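Long-range contacts in cupin domain protein (Microcystis aeruginosa DIANCHI905, PDB 5ZBF), which probably acts as an isomerase in the biosynthesis of the Choi moiety of aeruginosins and binds iron(II) and 4-hydroxyphenylpyruvic acid: residues F22-T27 with E156-I161; E47-M52 with G96-R101. One frame throughout, in Å; residues are numbered along the deposited sequence.

Contact 1: residues F22-T27 with E156-I161; sequences FQCQDT and EEIGFI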
ATOM      1  N   PHE A  22       0.116   9.354   6.131  1.00 18.97           N
ATOM      2  CA  PHE A  22      -0.309   8.685   7.346  1.00 19.58           C
ATOM      3  C   PHE A  22       0.911   8.113   8.073  1.00 22.05           C
ATOM      4  O   PHE A  22       1.718   7.397   7.472  1.00 24.25           O
ATOM      5  CB  PHE A  22      -1.206   7.493   7.052  1.00 19.64           C
ATOM      6  CG  PHE A  22      -2.453   7.768   6.242  1.00 19.21           C
ATOM      7  CD1 PHE A  22      -3.709   7.692   6.837  1.00 19.94           C
ATOM      8  CD2 PHE A  22      -2.390   7.961   4.871  1.00 18.78           C
ATOM      9  CE1 PHE A  22      -4.860   7.854   6.088  1.00 19.96           C
ATOM     10  CE2 PHE A  22      -3.543   8.121   4.116  1.00 19.44           C
ATOM     11  CZ  PHE A  22      -4.779   8.069   4.726  1.00 21.00           C
ATOM     12  N   GLN A  23       1.005   8.363   9.372  1.00 21.76           N
ATOM     13  CA  GLN A  23       2.104   7.830  10.175  1.00 24.47           C
ATOM     14  C   GLN A  23       1.677   6.500  10.769  1.00 25.97           C
ATOM     15  O   GLN A  23       0.625   6.430  11.385  1.00 28.36           O
ATOM     16  CB  GLN A  23       2.474   8.803  11.292  1.00 33.02           C
ATOM     17  CG  GLN A  23       3.803   8.491  11.970  1.00 37.14           C
ATOM     18  CD  GLN A  23       4.996   8.740  11.060  1.00 39.97           C
ATOM     19  OE1 GLN A  23       5.128   9.816  10.468  1.00 45.97           O
ATOM     20  NE2 GLN A  23       5.875   7.746  10.949  1.00 45.18           N
ATOM     21  N   CYS A  24       2.494   5.462  10.574  1.00 25.79           N
ATOM     22  CA  CYS A  24       2.256   4.129  11.139  1.00 24.93           C
ATOM     23  C   CYS A  24       3.525   3.682  11.892  1.00 25.01           C
ATOM     24  O   CYS A  24       4.316   2.870  11.401  1.00 26.20           O
ATOM     25  CB  CYS A  24       1.909   3.135  10.032  1.00 25.79           C
ATOM     26  SG  CYS A  24       0.449   3.568   9.070  1.00 27.99           S
ATOM     27  N   GLN A  25       3.700   4.239  13.086  1.00 27.72           N
ATOM     28  CA  GLN A  25       4.947   4.135  13.841  1.00 29.18           C
ATOM     29  C   GLN A  25       6.144   4.504  12.955  1.00 28.94           C
ATOM     30  O   GLN A  25       6.256   5.660  12.563  1.00 35.43           O
ATOM     31  CB  GLN A  25       5.069   2.767  14.515  0.70 24.40           C
ATOM     32  CG  GLN A  25       4.144   2.655  15.714  0.50 25.78           C
ATOM     33  CD  GLN A  25       4.244   1.324  16.448  0.50 26.52           C
ATOM     34  OE1 GLN A  25       5.147   0.520  16.210  0.50 32.34           O
ATOM     35  NE2 GLN A  25       3.304   1.090  17.346  0.50 29.27           N
ATOM     36  N   ASP A  26       7.011   3.553  12.607  1.00 29.77           N
ATOM     37  CA  ASP A  26       8.224   3.894  11.853  1.00 32.86           C
ATOM     38  C   ASP A  26       8.050   3.769  10.340  1.00 29.40           C
ATOM     39  O   ASP A  26       9.016   3.928   9.585  1.00 31.69           O
ATOM     40  CB  ASP A  26       9.415   3.058  12.330  1.00 34.09           C
ATOM     41  CG  ASP A  26       9.799   3.357  13.761  1.00 41.07           C
ATOM     42  OD1 ASP A  26       9.644   4.516  14.205  1.00 45.75           O
ATOM     43  OD2 ASP A  26      10.264   2.428  14.447  1.00 46.83           O
ATOM     44  N   THR A  27       6.821   3.499   9.904  1.00 26.04           N
ATOM     45  CA  THR A  27       6.485   3.462   8.496  1.00 23.45           C
ATOM     46  C   THR A  27       5.562   4.635   8.164  1.00 24.49           C
ATOM     47  O   THR A  27       4.629   4.935   8.909  1.00 26.36           O
ATOM     48  CB  THR A  27       5.760   2.148   8.153  1.00 27.31           C
ATOM     49  OG1 THR A  27       6.547   1.047   8.611  1.00 29.63           O
ATOM     50  CG2 THR A  27       5.514   2.017   6.654  1.00 31.58           C
ATOM     51  N   GLU A 156       3.696  -6.246  11.579  1.00 26.39           N
ATOM     52  CA  GLU A 156       2.888  -5.046  11.442  1.00 26.03           C
ATOM     53  C   GLU A 156       2.133  -5.119  10.127  1.00 24.95           C
ATOM     54  O   GLU A 156       2.651  -5.637   9.138  1.00 25.42           O
ATOM     55  CB  GLU A 156       3.757  -3.798  11.465  1.00 29.74           C
ATOM     56  CG  GLU A 156       4.433  -3.594  12.798  1.00 33.41           C
ATOM     57  CD  GLU A 156       5.429  -2.478  12.748  1.00 40.07           C
ATOM     58  OE1 GLU A 156       6.641  -2.770  12.794  1.00 48.81           O
ATOM     59  OE2 GLU A 156       4.989  -1.318  12.644  1.00 38.96           O
ATOM     60  N   GLU A 157       0.913  -4.596  10.127  1.00 23.12           N
ATOM     61  CA  GLU A 157       0.057  -4.636   8.953  1.00 22.26           C
ATOM     62  C   GLU A 157      -0.615  -3.296   8.746  1.00 21.62           C
ATOM     63  O   GLU A 157      -1.152  -2.707   9.687  1.00 21.71           O
ATOM     64  CB  GLU A 157      -0.997  -5.720   9.123  1.00 21.62           C
ATOM     65  CG  GLU A 157      -1.959  -5.864   7.961  1.00 23.72           C
ATOM     66  CD  GLU A 157      -2.923  -7.014   8.164  1.00 24.13           C
ATOM     67  OE1 GLU A 157      -2.501  -8.041   8.739  1.00 28.67           O
ATOM     68  OE2 GLU A 157      -4.088  -6.886   7.749  1.00 28.26           O
ATOM     69  N   ILE A 158      -0.568  -2.820   7.508  1.00 18.60           N
ATOM     70  CA  ILE A 158      -1.286  -1.619   7.109  1.00 18.27           C
ATOM     71  C   ILE A 158      -2.248  -2.032   6.021  1.00 19.01           C
ATOM     72  O   ILE A 158      -1.851  -2.736   5.092  1.00 19.49           O
ATOM     73  CB  ILE A 158      -0.319  -0.564   6.552  1.00 21.54           C
ATOM     74  CG1 ILE A 158       0.653  -0.130   7.654  1.00 24.33           C
ATOM     75  CG2 ILE A 158      -1.090   0.629   5.992  1.00 23.21           C
ATOM     76  CD1 ILE A 158       1.866   0.614   7.144  1.00 26.23           C
ATOM     77  N   GLY A 159      -3.500  -1.582   6.096  1.00 17.21           N
ATOM     78  CA  GLY A 159      -4.448  -1.936   5.038  1.00 19.12           C
ATOM     79  C   GLY A 159      -5.486  -0.879   4.704  1.00 19.21           C
ATOM     80  O   GLY A 159      -5.707   0.057   5.459  1.00 18.75           O
ATOM     81  N   PHE A 160      -6.130  -1.060   3.558  1.00 16.78           N
ATOM     82  CA  PHE A 160      -7.161  -0.153   3.106  1.00 16.63           C
ATOM     83  C   PHE A 160      -8.002  -0.833   2.046  1.00 16.44           C
ATOM     84  O   PHE A 160      -7.610  -1.860   1.509  1.00 19.52           O
ATOM     85  CB  PHE A 160      -6.532   1.153   2.569  1.00 19.45           C
ATOM     86  CG  PHE A 160      -5.677   0.980   1.336  1.00 20.01           C
ATOM     87  CD1 PHE A 160      -6.185   1.254   0.068  1.00 21.63           C
ATOM     88  CD2 PHE A 160      -4.338   0.593   1.445  1.00 20.34           C
ATOM     89  CE1 PHE A 160      -5.392   1.118  -1.059  1.00 23.24           C
ATOM     90  CE2 PHE A 160      -3.556   0.435   0.321  1.00 23.49           C
ATOM     91  CZ  PHE A 160      -4.078   0.706  -0.936  1.00 22.31           C
ATOM     92  N   ILE A 161      -9.136  -0.228   1.717  1.00 19.07           N
ATOM     93  CA  ILE A 161     -10.020  -0.790   0.700  1.00 20.19           C
ATOM     94  C   ILE A 161     -10.240   0.190  -0.439  1.00 20.82           C
ATOM     95  O   ILE A 161     -10.037   1.392  -0.278  1.00 21.18           O
ATOM     96  CB  ILE A 161     -11.369  -1.257   1.294  1.00 22.18           C
ATOM     97  CG1 ILE A 161     -12.228  -0.071   1.762  1.00 23.97           C
ATOM     98  CG2 ILE A 161     -11.113  -2.238   2.423  1.00 22.30           C
ATOM     99  CD1 ILE A 161     -13.607  -0.462   2.251  1.00 25.34           C
TER
HETATM  100  O   HOH W   1       4.711   0.196  10.344  1.00 37.66           O
HETATM  101  O   HOH W   2       7.158   0.547  12.678  1.00 45.02           O

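Contact 2: residues E47-M52 with G96-R101; sequences ESQIGM and GFDLKR. With FE2 (Fe (II) ion), chain C; ENO (3-(4-hydroxy-phenyl)pyruvic acid), chain B.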
ATOM      1  N   GLU A  47      15.167   6.464   3.374  1.00 31.35           N
ATOM      2  CA  GLU A  47      14.063   5.514   3.485  1.00 29.24           C
ATOM      3  C   GLU A  47      13.969   4.667   2.223  1.00 30.46           C
ATOM      4  O   GLU A  47      14.077   5.184   1.098  1.00 29.80           O
ATOM      5  CB  GLU A  47      12.729   6.221   3.717  1.00 30.81           C
ATOM      6  CG  GLU A  47      12.632   6.971   5.043  1.00 36.21           C
ATOM      7  CD  GLU A  47      13.239   8.365   5.016  1.00 41.90           C
ATOM      8  OE1 GLU A  47      13.644   8.844   3.931  1.00 41.93           O
ATOM      9  OE2 GLU A  47      13.309   8.990   6.095  1.00 50.01           O
ATOM     10  N   SER A  48      13.787   3.364   2.422  1.00 27.19           N
ATOM     11  CA  SER A  48      13.376   2.467   1.351  1.00 26.81           C
ATOM     12  C   SER A  48      11.922   2.736   1.022  1.00 25.10           C
ATOM     13  O   SER A  48      11.145   3.154   1.890  1.00 24.74           O
ATOM     14  CB  SER A  48      13.526   1.011   1.776  1.00 26.57           C
ATOM     15  OG  SER A  48      14.869   0.714   2.097  1.00 33.65           O
ATOM     16  N   GLN A  49      11.557   2.475  -0.227  1.00 23.69           N
ATOM     17  CA  GLN A  49      10.242   2.836  -0.734  1.00 22.52           C
ATOM     18  C   GLN A  49       9.683   1.759  -1.647  1.00 23.30           C
ATOM     19  O   GLN A  49      10.400   1.182  -2.472  1.00 25.03           O
ATOM     20  CB  GLN A  49      10.347   4.159  -1.492  1.00 22.57           C
ATOM     21  CG  GLN A  49       9.056   4.669  -2.111  1.00 24.42           C
ATOM     22  CD  GLN A  49       9.274   5.920  -2.933  1.00 29.33           C
ATOM     23  OE1 GLN A  49       8.891   5.999  -4.104  1.00 31.47           O
ATOM     24  NE2 GLN A  49       9.909   6.903  -2.323  1.00 28.31           N
ATOM     25  N   ILE A  50       8.393   1.502  -1.479  1.00 20.49           N
ATOM     26  CA  ILE A  50       7.628   0.654  -2.378  1.00 21.41           C
ATOM     27  C   ILE A  50       6.308   1.340  -2.660  1.00 19.54           C
ATOM     28  O   ILE A  50       5.877   2.188  -1.885  1.00 20.66           O
ATOM     29  CB  ILE A  50       7.332  -0.733  -1.763  1.00 23.43           C
ATOM     30  CG1 ILE A  50       6.590  -0.599  -0.422  1.00 24.81           C
ATOM     31  CG2 ILE A  50       8.630  -1.507  -1.571  1.00 25.16           C
ATOM     32  CD1 ILE A  50       6.186  -1.914   0.208  1.00 26.78           C
ATOM     33  N   GLY A  51       5.649   0.949  -3.742  1.00 18.39           N
ATOM     34  CA  GLY A  51       4.335   1.489  -4.037  1.00 17.14           C
ATOM     35  C   GLY A  51       3.666   0.869  -5.234  1.00 18.24           C
ATOM     36  O   GLY A  51       4.274   0.083  -5.943  1.00 19.87           O
ATOM     37  N   MET A  52       2.403   1.241  -5.441  1.00 16.74           N
ATOM     38  CA  MET A  52       1.604   0.712  -6.543  0.50 17.29           C
ATOM     39  C   MET A  52       0.707   1.805  -7.070  1.00 17.04           C
ATOM     40  O   MET A  52       0.309   2.706  -6.329  1.00 19.61           O
ATOM     41  CB  MET A  52       0.689  -0.416  -6.085  0.50 19.84           C
ATOM     42  CG  MET A  52       1.359  -1.582  -5.403  0.50 20.47           C
ATOM     43  SD  MET A  52       0.108  -2.855  -5.129  0.50 23.40           S
ATOM     44  CE  MET A  52      -0.519  -3.082  -6.795  0.50 24.71           C
ATOM     45  N   GLY A  96      -2.175   6.627  -6.606  1.00 15.60           N
ATOM     46  CA  GLY A  96      -1.356   5.516  -6.114  1.00 17.17           C
ATOM     47  C   GLY A  96      -1.100   5.558  -4.628  1.00 15.82           C
ATOM     48  O   GLY A  96      -1.660   6.381  -3.918  1.00 16.67           O
ATOM     49  N   PHE A  97      -0.277   4.626  -4.143  1.00 16.72           N
ATOM     50  CA  PHE A  97       0.195   4.711  -2.768  1.00 17.26           C
ATOM     51  C   PHE A  97       1.656   4.343  -2.722  1.00 17.71           C
ATOM     52  O   PHE A  97       2.163   3.696  -3.643  1.00 17.64           O
ATOM     53  CB  PHE A  97      -0.610   3.823  -1.808  1.00 19.58           C
ATOM     54  CG  PHE A  97      -0.382   2.339  -1.980  1.00 20.12           C
ATOM     55  CD1 PHE A  97       0.600   1.674  -1.258  1.00 22.81           C
ATOM     56  CD2 PHE A  97      -1.176   1.611  -2.836  1.00 21.94           C
ATOM     57  CE1 PHE A  97       0.789   0.307  -1.400  1.00 22.29           C
ATOM     58  CE2 PHE A  97      -1.004   0.253  -2.980  1.00 24.01           C
ATOM     59  CZ  PHE A  97      -0.015  -0.407  -2.265  1.00 23.45           C
ATOM     60  N   ASP A  98       2.322   4.798  -1.661  1.00 16.18           N
ATOM     61  CA  ASP A  98       3.705   4.413  -1.347  0.50 19.05           C
ATOM     62  C   ASP A  98       3.833   4.136   0.140  1.00 18.48           C
ATOM     63  O   ASP A  98       3.069   4.676   0.944  1.00 18.98           O
ATOM     64  CB  ASP A  98       4.715   5.531  -1.648  0.50 25.70           C
ATOM     65  CG  ASP A  98       4.526   6.171  -2.998  0.50 27.34           C
ATOM     66  OD1 ASP A  98       3.970   7.288  -3.045  0.50 31.33           O
ATOM     67  OD2 ASP A  98       4.966   5.576  -4.001  0.50 34.52           O
ATOM     68  N   LEU A  99       4.831   3.334   0.499  1.00 19.55           N
ATOM     69  CA  LEU A  99       5.238   3.157   1.879  1.00 20.00           C
ATOM     70  C   LEU A  99       6.717   3.435   1.932  1.00 22.22           C
ATOM     71  O   LEU A  99       7.450   3.037   1.034  1.00 21.98           O
ATOM     72  CB  LEU A  99       4.995   1.732   2.363  1.00 22.09           C
ATOM     73  CG  LEU A  99       3.542   1.360   2.570  1.00 23.99           C
ATOM     74  CD1 LEU A  99       3.001   0.739   1.294  0.70 23.81           C
ATOM     75  CD2 LEU A  99       3.390   0.418   3.753  0.70 24.01           C
ATOM     76  N   LYS A 100       7.135   4.141   2.978  1.00 21.74           N
ATOM     77  CA  LYS A 100       8.534   4.487   3.180  1.00 22.70           C
ATOM     78  C   LYS A 100       8.952   4.147   4.602  1.00 23.75           C
ATOM     79  O   LYS A 100       8.204   4.385   5.554  1.00 22.46           O
ATOM     80  CB  LYS A 100       8.776   5.965   2.868  1.00 25.00           C
ATOM     81  CG  LYS A 100       8.675   6.272   1.385  1.00 28.95           C
ATOM     82  CD  LYS A 100       8.488   7.750   1.112  1.00 37.20           C
ATOM     83  CE  LYS A 100       9.703   8.556   1.507  1.00 41.14           C
ATOM     84  NZ  LYS A 100       9.595   9.936   0.952  1.00 42.33           N
ATOM     85  N   ARG A 101      10.155   3.589   4.732  1.00 25.21           N
ATOM     86  CA  ARG A 101      10.638   3.061   6.001  1.00 27.17           C
ATOM     87  C   ARG A 101      12.144   2.910   5.909  1.00 25.99           C
ATOM     88  O   ARG A 101      12.651   2.491   4.868  1.00 28.71           O
ATOM     89  CB  ARG A 101      10.013   1.690   6.248  1.00 30.28           C
ATOM     90  CG  ARG A 101      10.393   1.059   7.564  1.00 30.50           C
ATOM     91  CD  ARG A 101       9.972  -0.391   7.615  1.00 32.15           C
ATOM     92  NE  ARG A 101      10.410  -0.992   8.863  1.00 36.37           N
ATOM     93  CZ  ARG A 101       9.814  -0.821  10.042  1.00 42.37           C
ATOM     94  NH1 ARG A 101      10.309  -1.425  11.110  1.00 47.28           N
ATOM     95  NH2 ARG A 101       8.727  -0.061  10.163  1.00 52.42           N
TER
HETATM   96 FE   FE2 C 302      10.864   8.605  -3.171  0.70 21.41          FE
HETATM   97  O4  ENO B 301       9.232   8.736  -4.503  1.00 34.38           O
HETATM   98  C9  ENO B 301       7.902  12.718  -5.620  1.00 41.06           C
HETATM   99  C8  ENO B 301       8.635  13.749  -6.208  1.00 50.30           C
HETATM  100  C7  ENO B 301       9.755  13.459  -6.990  1.00 46.49           C
HETATM  101  C6  ENO B 301      10.135  12.133  -7.181  1.00 42.43           C
HETATM  102  C5  ENO B 301       9.402  11.104  -6.593  1.00 41.24           C
HETATM  103  C4  ENO B 301       8.283  11.388  -5.812  1.00 43.33           C
HETATM  104  O3  ENO B 301      10.478  14.463  -7.566  1.00 48.84           O
HETATM  105  C3  ENO B 301       7.510  10.249  -5.174  1.00 38.70           C
HETATM  106  C2  ENO B 301       8.420   9.595  -4.146  1.00 35.07           C
HETATM  107  C1  ENO B 301       8.365   9.998  -2.738  1.00 35.23           C
HETATM  108  O2  ENO B 301       7.377  10.634  -2.285  1.00 45.00           O
HETATM  109  O1  ENO B 301       9.334   9.691  -2.006  1.00 33.56           O

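Contact 1: residues F22-T27 with E156-I161
C24 and T27 pack on I158 where a beta hairpin near the N terminus of this two-cupin chain meets strand 156-161 of the second cupin domain. A type II' turn from C24 to T27 forms the hairpin end. It is closed by backbone bonds in both directions between these two residues. No direct hydrogen bond joins the two segments, and side chains and water make the contact.

The tight part is apolar. I158 holds CG1 anti to its carbonyl carbon (chi1 -63°), and the extended branch carries CD1 to the hairpin. I158 CD1 lies 3.8 Å from C24 SG. I158 CD1 also lies 3.9 Å from T27 CG2. Y184 touches both C24 and I158, and L99 touches T27 and I158, so the I158 side chain is buried.

The other side is looser and wet. Q25 is exposed, and its NE2 bonds to E3. Q25 OE1 comes to 4.0 Å from E156 OE2, two oxygens with no bond between them, the amide and carboxylate planes 44° apart. E156 OE2 is instead hydrogen-bonded to Y184 OH and accepts from two waters. The first water accepts from T27 OG1 at 2.7 Å and donates to C24 O at 2.9 Å. R101 also bonds to that T27 hydroxyl. The second water accepts from D26 N at 3.0 Å and donates to E156 OE2 at 2.9 Å.

Contact 2: residues E47-M52 with G96-R101
Q49 extends straight from its strand, with CG anti to the backbone N (chi1 179°), and K100 beside it bends at chi3 (66°). The two side chains run side by side in the same direction, with Q49 CG 3.9 Å from K100 CG. Their ends reach the bound iron and ligand. The Q49 amide is a ligand of iron(II), together with H43, H45 and H84. The 4-hydroxyphenylpyruvic acid completes six bonds to the metal through its O4 at 2.1 Å and its O1 at 2.2 Å from the iron. K100 NZ donates to the same O1 at 3.0 Å, so metal and ammonium grip one carboxylate oxygen. Replacing K100 with an alanine would probably leave O1 without its ammonium partner, though still bound to the iron, and open a gap beside the Q49 side chain.

The strands are antiparallel. S48-R101, I50-L99 and M52-F97 are hydrogen-bonded pairs with two backbone bonds each. G51 and D98 form a non-hydrogen-bonded pair with CA atoms only 4.0 Å apart; a side chain on G51 would run into F97 O.

On the face with I50, L99, M52 and F97 the packing is apolar. I50 CG1 meets L99 CB at 4.0 Å. M52 CB lies 3.6 Å from F97 CE2 of the ring. H43 and H45 of a His-X-His, Q49 four residues on where cupins usually have a glutamate, and the later H84 form the cupin metal site.

From the N terminus, strand 17-24 turns back at 24-27 into strand 27-34. The chain then enters strand 48-55. Strand 94-101 returns beside it and closes contact 2, after a loop within the first cupin domain. The chain next runs into the second cupin domain, where strand 156-161 comes back to the early hairpin and closes contact 1. Contact 2 is therefore nested inside the larger loop, which ties the two halves together. Strand 27-34 lies between strands 17-24 and 94-101. The contacts also touch directly: T27 CG2 packs 3.7 Å from K100 O, and the F160 and F97 rings meet edge-to-face.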